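Local coordinates for putative heme binding protein (Tannerella forsythia, PDB 6EU8) that probably binds heme as a member of the HmuY-like family, with heme-binding properties that differ from those of Porphyromonas gingivalis HmuY, at residues K15-W25 against G33-W44. Sequence-based numbering, arbitrary orientation.
Sequences KTIDATKYEMW and GQTETHRDFSEW
The open end of the antiparallel beta hairpin 24-28/35-39 forms the centre of this contact. Trp25 and His38 are a hydrogen-bonded pair: Trp25 N gives to His38 O at 3.0 Å, and His38 N returns a bond to Trp25 O. Met24 and Arg39 follow as a non-hydrogen-bonded pair. Beyond them a single backbone bond, Asp40 N to Glu23 O at 2.9 Å, joins the two chains past the strand ends. Met24 bends at chi2 (-65°) and lays SD over the opposing backbone, 3.5 Å from Arg39 N. Its CB meets Thr37 CG2, while Thr37 OG1 bonds to Thr26.

Asp40 joins the side chains here. Its CG stands anti to the backbone N (chi1 177°), and the carboxylate runs alongside the Trp25 indole, their planes 28° apart. Trp25 NE1 donates to the anti lone pair of Asp40 OD2 at 3.0 Å, with the oxygen in the ring plane. Asp40 OD1 takes three further bonds, from Ser42 N in an Asx turn, Ser42 OG and Trp44 NE1. Four bonds, two from indole N-H groups at their ring edges and two from Ser42, hold the carboxylate in place and would probably favour its charged form. Trp44 CH2 also touches Glu23 CB at 3.8 Å. Arg39 NH2 lies over one face of the Trp44 ring, toward its rim, and Trp44 CZ2 sits over the centre of the guanidinium.

At the far end, Lys15 NZ donates to a lone pair of Gly33 O, in the carbonyl plane, at 2.6 Å. Nearby, Ile17 CD1 and Thr35 CG2 meet tip to tip at 4.0 Å.

Strand 11-18 pairs with strand 184-194 in the large sheet, so these last contacts link that sheet to the hairpin. Strand 35-39 edges the four-stranded sheet, with 24-28 between it and 71-74. His74 meets the Trp25 ring, and Met114 touches both Trp25 and Asp40.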
# COMPACT_ATOMS: atom_id res chain seq x y z
N LYS A 15 1.46 5.54 12.34
CA LYS A 15 2.44 4.52 11.98
C LYS A 15 3.45 5.03 10.98
O LYS A 15 3.11 5.87 10.15
CB LYS A 15 1.77 3.32 11.32
CG LYS A 15 1.15 2.32 12.25
CD LYS A 15 2.23 1.57 12.99
CE LYS A 15 1.81 0.16 13.29
NZ LYS A 15 2.79 -0.37 14.28
N THR A 16 4.66 4.48 11.04
CA THR A 16 5.70 4.73 10.04
C THR A 16 6.19 3.38 9.51
O THR A 16 6.64 2.54 10.29
CB THR A 16 6.85 5.56 10.62
OG1 THR A 16 6.34 6.84 11.01
CG2 THR A 16 7.96 5.74 9.58
N ILE A 17 6.06 3.17 8.20
CA ILE A 17 6.40 1.90 7.54
C ILE A 17 7.61 2.07 6.59
O ILE A 17 7.60 2.92 5.69
CB ILE A 17 5.20 1.33 6.72
CG1 ILE A 17 3.94 1.19 7.59
CG2 ILE A 17 5.57 0.03 6.01
CD1 ILE A 17 4.06 0.20 8.74
N ASP A 18 8.62 1.23 6.77
CA ASP A 18 9.76 1.18 5.85
C ASP A 18 9.41 0.32 4.64
O ASP A 18 9.58 -0.90 4.66
CB ASP A 18 11.00 0.66 6.56
CG ASP A 18 12.22 0.58 5.66
OD1 ASP A 18 12.13 0.84 4.44
OD2 ASP A 18 13.29 0.22 6.19
N ALA A 19 8.92 0.99 3.58
CA ALA A 19 8.58 0.33 2.30
C ALA A 19 9.60 0.68 1.21
O ALA A 19 9.28 0.72 0.04
CB ALA A 19 7.16 0.72 1.89
N THR A 20 10.87 0.88 1.60
CA THR A 20 11.91 1.27 0.64
C THR A 20 12.31 0.19 -0.36
O THR A 20 12.76 0.51 -1.46
CB THR A 20 13.20 1.75 1.38
OG1 THR A 20 13.70 0.72 2.23
CG2 THR A 20 12.92 3.03 2.14
N LYS A 21 12.17 -1.09 -0.01
CA LYS A 21 12.64 -2.19 -0.88
C LYS A 21 11.63 -2.56 -1.97
O LYS A 21 10.45 -2.84 -1.65
CB LYS A 21 12.98 -3.42 -0.05
CG LYS A 21 14.13 -3.16 0.93
CD LYS A 21 14.80 -4.40 1.48
CE LYS A 21 16.15 -4.00 2.09
NZ LYS A 21 16.85 -5.09 2.82
N TYR A 22 12.08 -2.62 -3.22
CA TYR A 22 11.22 -3.08 -4.34
C TYR A 22 10.74 -4.56 -4.21
O TYR A 22 9.68 -4.92 -4.75
CB TYR A 22 11.92 -2.81 -5.69
CG TYR A 22 12.01 -1.33 -6.06
CD1 TYR A 22 11.01 -0.68 -6.74
CD2 TYR A 22 13.15 -0.59 -5.72
CE1 TYR A 22 11.08 0.67 -7.06
CE2 TYR A 22 13.24 0.75 -6.04
CZ TYR A 22 12.22 1.38 -6.71
OH TYR A 22 12.31 2.74 -7.02
N GLU A 23 11.50 -5.38 -3.51
CA GLU A 23 11.18 -6.81 -3.36
C GLU A 23 10.04 -7.12 -2.40
O GLU A 23 9.55 -8.26 -2.44
CB GLU A 23 12.42 -7.63 -2.89
CG GLU A 23 13.63 -7.52 -3.83
CD GLU A 23 14.61 -6.42 -3.45
OE1 GLU A 23 14.25 -5.40 -2.79
OE2 GLU A 23 15.79 -6.56 -3.87
N MET A 24 9.67 -6.17 -1.51
CA MET A 24 8.90 -6.48 -0.32
C MET A 24 7.51 -5.85 -0.26
O MET A 24 7.26 -4.79 -0.84
CB MET A 24 9.65 -6.01 0.94
CG MET A 24 11.08 -6.49 1.14
SD MET A 24 11.10 -8.28 1.39
CE MET A 24 12.85 -8.66 1.25
N TRP A 25 6.62 -6.53 0.48
CA TRP A 25 5.39 -5.94 1.00
C TRP A 25 5.45 -5.91 2.53
O TRP A 25 5.91 -6.86 3.13
CB TRP A 25 4.19 -6.77 0.60
CG TRP A 25 3.78 -6.72 -0.85
CD1 TRP A 25 4.14 -7.58 -1.82
CD2 TRP A 25 2.86 -5.80 -1.45
NE1 TRP A 25 3.55 -7.24 -3.02
CE2 TRP A 25 2.76 -6.15 -2.81
CE3 TRP A 25 2.15 -4.69 -0.98
CZ2 TRP A 25 1.92 -5.47 -3.68
CZ3 TRP A 25 1.36 -4.01 -1.86
CH2 TRP A 25 1.25 -4.39 -3.19
N GLY A 33 -1.83 -2.87 15.64
CA GLY A 33 -0.55 -2.24 15.33
C GLY A 33 0.59 -3.16 14.85
O GLY A 33 1.68 -2.67 14.55
N GLN A 34 0.36 -4.47 14.82
CA GLN A 34 1.38 -5.42 14.39
C GLN A 34 1.64 -5.27 12.89
O GLN A 34 0.70 -4.93 12.14
CB GLN A 34 0.89 -6.86 14.58
CG GLN A 34 0.59 -7.33 16.00
CD GLN A 34 -0.29 -8.58 15.99
OE1 GLN A 34 -1.44 -8.55 15.52
NE2 GLN A 34 0.25 -9.70 16.45
N THR A 35 2.88 -5.53 12.49
CA THR A 35 3.29 -5.57 11.07
C THR A 35 4.18 -6.78 10.78
O THR A 35 4.80 -7.33 11.71
CB THR A 35 4.05 -4.31 10.63
OG1 THR A 35 5.32 -4.25 11.30
CG2 THR A 35 3.25 -3.07 10.89
N GLU A 36 4.23 -7.19 9.51
CA GLU A 36 5.08 -8.28 8.99
C GLU A 36 5.54 -7.93 7.58
O GLU A 36 4.72 -7.47 6.77
CB GLU A 36 4.32 -9.61 8.93
CG GLU A 36 4.64 -10.62 10.03
CD GLU A 36 3.78 -11.87 9.94
OE1 GLU A 36 3.74 -12.56 8.89
OE2 GLU A 36 3.10 -12.19 10.93
N THR A 37 6.82 -8.14 7.31
CA THR A 37 7.39 -7.85 6.00
C THR A 37 7.78 -9.17 5.31
O THR A 37 8.49 -10.00 5.89
CB THR A 37 8.59 -6.89 6.11
OG1 THR A 37 8.17 -5.65 6.72
CG2 THR A 37 9.20 -6.59 4.75
N HIS A 38 7.32 -9.39 4.07
CA HIS A 38 7.66 -10.60 3.30
C HIS A 38 7.93 -10.25 1.84
O HIS A 38 7.31 -9.34 1.28
CB HIS A 38 6.51 -11.60 3.27
CG HIS A 38 6.12 -12.12 4.62
ND1 HIS A 38 6.73 -13.20 5.20
CD2 HIS A 38 5.20 -11.68 5.51
CE1 HIS A 38 6.18 -13.43 6.38
NE2 HIS A 38 5.26 -12.52 6.60
N ARG A 39 8.85 -10.97 1.22
CA ARG A 39 9.13 -10.88 -0.21
C ARG A 39 7.86 -11.20 -1.02
O ARG A 39 7.13 -12.14 -0.69
CB ARG A 39 10.26 -11.86 -0.59
CG ARG A 39 10.68 -11.86 -2.06
CD ARG A 39 11.79 -12.91 -2.30
NE ARG A 39 12.23 -13.04 -3.68
CZ ARG A 39 11.57 -13.67 -4.65
NH1 ARG A 39 10.40 -14.21 -4.39
NH2 ARG A 39 12.07 -13.74 -5.88
N ASP A 40 7.58 -10.40 -2.04
CA ASP A 40 6.45 -10.63 -2.97
C ASP A 40 6.38 -12.09 -3.41
O ASP A 40 7.43 -12.67 -3.73
CB ASP A 40 6.54 -9.64 -4.15
CG ASP A 40 5.46 -9.85 -5.19
OD1 ASP A 40 5.60 -10.79 -6.00
OD2 ASP A 40 4.47 -9.06 -5.20
N PHE A 41 5.16 -12.68 -3.40
CA PHE A 41 4.92 -14.12 -3.63
C PHE A 41 4.64 -14.56 -5.08
O PHE A 41 4.42 -15.75 -5.34
CB PHE A 41 3.75 -14.64 -2.71
CG PHE A 41 3.94 -14.35 -1.23
CD1 PHE A 41 5.01 -14.90 -0.54
CD2 PHE A 41 3.06 -13.55 -0.53
CE1 PHE A 41 5.19 -14.66 0.82
CE2 PHE A 41 3.26 -13.27 0.84
CZ PHE A 41 4.34 -13.83 1.50
N SER A 42 4.70 -13.63 -6.05
CA SER A 42 4.39 -13.96 -7.43
C SER A 42 5.61 -14.57 -8.17
O SER A 42 6.73 -14.51 -7.67
CB SER A 42 3.85 -12.73 -8.15
OG SER A 42 4.86 -11.78 -8.41
N GLU A 43 5.37 -15.14 -9.35
CA GLU A 43 6.47 -15.47 -10.24
C GLU A 43 7.01 -14.13 -10.81
O GLU A 43 6.25 -13.31 -11.29
CB GLU A 43 6.05 -16.42 -11.37
CG GLU A 43 7.21 -16.78 -12.27
CD GLU A 43 6.82 -17.80 -13.32
OE1 GLU A 43 6.30 -17.41 -14.40
OE2 GLU A 43 7.01 -19.01 -13.01
N TRP A 44 8.32 -13.90 -10.69
CA TRP A 44 8.88 -12.61 -11.16
C TRP A 44 9.38 -12.76 -12.59
O TRP A 44 9.86 -13.83 -12.99
CB TRP A 44 9.99 -12.15 -10.26
CG TRP A 44 9.58 -11.71 -8.86
CD1 TRP A 44 8.33 -11.77 -8.28
CD2 TRP A 44 10.46 -11.24 -7.84
NE1 TRP A 44 8.39 -11.32 -6.98
CE2 TRP A 44 9.69 -10.97 -6.69
CE3 TRP A 44 11.84 -10.97 -7.81
CZ2 TRP A 44 10.25 -10.49 -5.49
CZ3 TRP A 44 12.40 -10.50 -6.63
CH2 TRP A 44 11.61 -10.23 -5.50